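PDB 1BHE: endo-polygalacturonase from Pectobacterium carotovorum subsp. carotovorum, which hydrolyses the alpha-1,4 bonds between galacturonic acid units inside polygalacturonan chains, contributing to maceration and soft-rotting of plant tissue. Local coordinates for residues N78-S81 and F82-A85. Numbering follows the deposited sequence.
Sequences NAKS and FENA
Asn-78 OD1 takes the backbone N-H of Ser-81 at 3.0 Å, in the carbonyl plane and on a lone pair, while Ser-81 OG adds a weak bond to the same oxygen. This Asx motif opens one short turn, in the loop between strands 72-75 and 92-93 of the right-handed parallel beta-helix of family 28 hydrolases. Gln-128 binds the amide nitrogen of Asn-78 and Asp-129 takes the backbone N-H of Lys-80, tying the turn to a neighbouring loop. Two i+3 to i backbone bonds follow, closing overlapping type I beta turns: Phe-82 N to Ala-79 O at 3.1 Å and Glu-83 N to Lys-80 O at 3.3 Å. The buried Phe-82 ring lies back along the turn, CG anti to its own carbonyl carbon (chi1 -71°); Asn-78 O sits at the ring's edge, in the ring plane, 3.4 Å from Phe-82 CD1. Glu-83 and Lys-80 run side by side in the same direction, yet Lys-80 NZ and Glu-83 OE2 stay 5.6 Å apart, too far for a salt bridge, so any attraction is probably weak. Glu-83 OE1 accepts from the backbone N of Ser-87. Lys-80 CG comes within 3.9 Å of Glu-83 OE1, while Glu-83 CG lies 3.3 Å from Lys-80 O.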
# COMPACT_ATOMS: atom_id res chain seq x y z
N ASN A 78 11.79 18.70 -3.14
CA ASN A 78 11.35 20.06 -2.89
C ASN A 78 9.92 20.05 -2.38
O ASN A 78 9.02 19.56 -3.06
CB ASN A 78 11.44 20.88 -4.19
CG ASN A 78 11.22 22.35 -3.90
OD1 ASN A 78 10.08 22.79 -3.76
ND2 ASN A 78 12.31 23.09 -3.74
N ALA A 79 9.69 20.59 -1.19
CA ALA A 79 8.36 20.56 -0.58
C ALA A 79 7.36 21.47 -1.28
O ALA A 79 6.22 21.07 -1.51
CB ALA A 79 8.48 20.89 0.90
N LYS A 80 7.78 22.67 -1.68
CA LYS A 80 6.90 23.59 -2.40
C LYS A 80 6.41 23.02 -3.72
O LYS A 80 5.27 23.27 -4.12
CB LYS A 80 7.58 24.94 -2.63
CG LYS A 80 6.69 25.96 -3.32
CD LYS A 80 7.35 27.32 -3.43
CE LYS A 80 6.38 28.32 -4.06
NZ LYS A 80 7.07 29.18 -5.06
N SER A 81 7.20 22.18 -4.38
CA SER A 81 6.81 21.55 -5.63
C SER A 81 5.60 20.63 -5.51
O SER A 81 4.93 20.41 -6.52
CB SER A 81 7.99 20.77 -6.23
OG SER A 81 8.92 21.66 -6.80
N PHE A 82 5.32 20.08 -4.33
CA PHE A 82 4.20 19.19 -4.11
C PHE A 82 3.06 19.81 -3.31
O PHE A 82 2.08 19.13 -2.99
CB PHE A 82 4.70 17.92 -3.37
CG PHE A 82 5.55 17.04 -4.25
CD1 PHE A 82 6.91 17.25 -4.38
CD2 PHE A 82 4.97 16.01 -4.98
CE1 PHE A 82 7.68 16.46 -5.21
CE2 PHE A 82 5.73 15.21 -5.80
CZ PHE A 82 7.09 15.43 -5.92
N GLU A 83 3.17 21.09 -2.93
CA GLU A 83 2.12 21.69 -2.10
C GLU A 83 0.82 21.88 -2.87
O GLU A 83 0.83 22.09 -4.09
CB GLU A 83 2.57 23.03 -1.52
CG GLU A 83 2.50 24.20 -2.49
CD GLU A 83 3.02 25.50 -1.93
OE1 GLU A 83 3.68 25.49 -0.87
OE2 GLU A 83 2.77 26.56 -2.54
N ASN A 84 -0.30 21.86 -2.14
CA ASN A 84 -1.60 22.13 -2.76
C ASN A 84 -2.15 23.43 -2.17
O ASN A 84 -3.25 23.87 -2.49
CB ASN A 84 -2.58 20.98 -2.65
CG ASN A 84 -2.73 20.36 -1.28
OD1 ASN A 84 -2.73 21.04 -0.26
ND2 ASN A 84 -2.87 19.04 -1.24
N ALA A 85 -1.34 24.06 -1.33
CA ALA A 85 -1.67 25.36 -0.74
C ALA A 85 -0.40 25.98 -0.18
O ALA A 85 0.58 25.28 0.06
CB ALA A 85 -2.74 25.21 0.33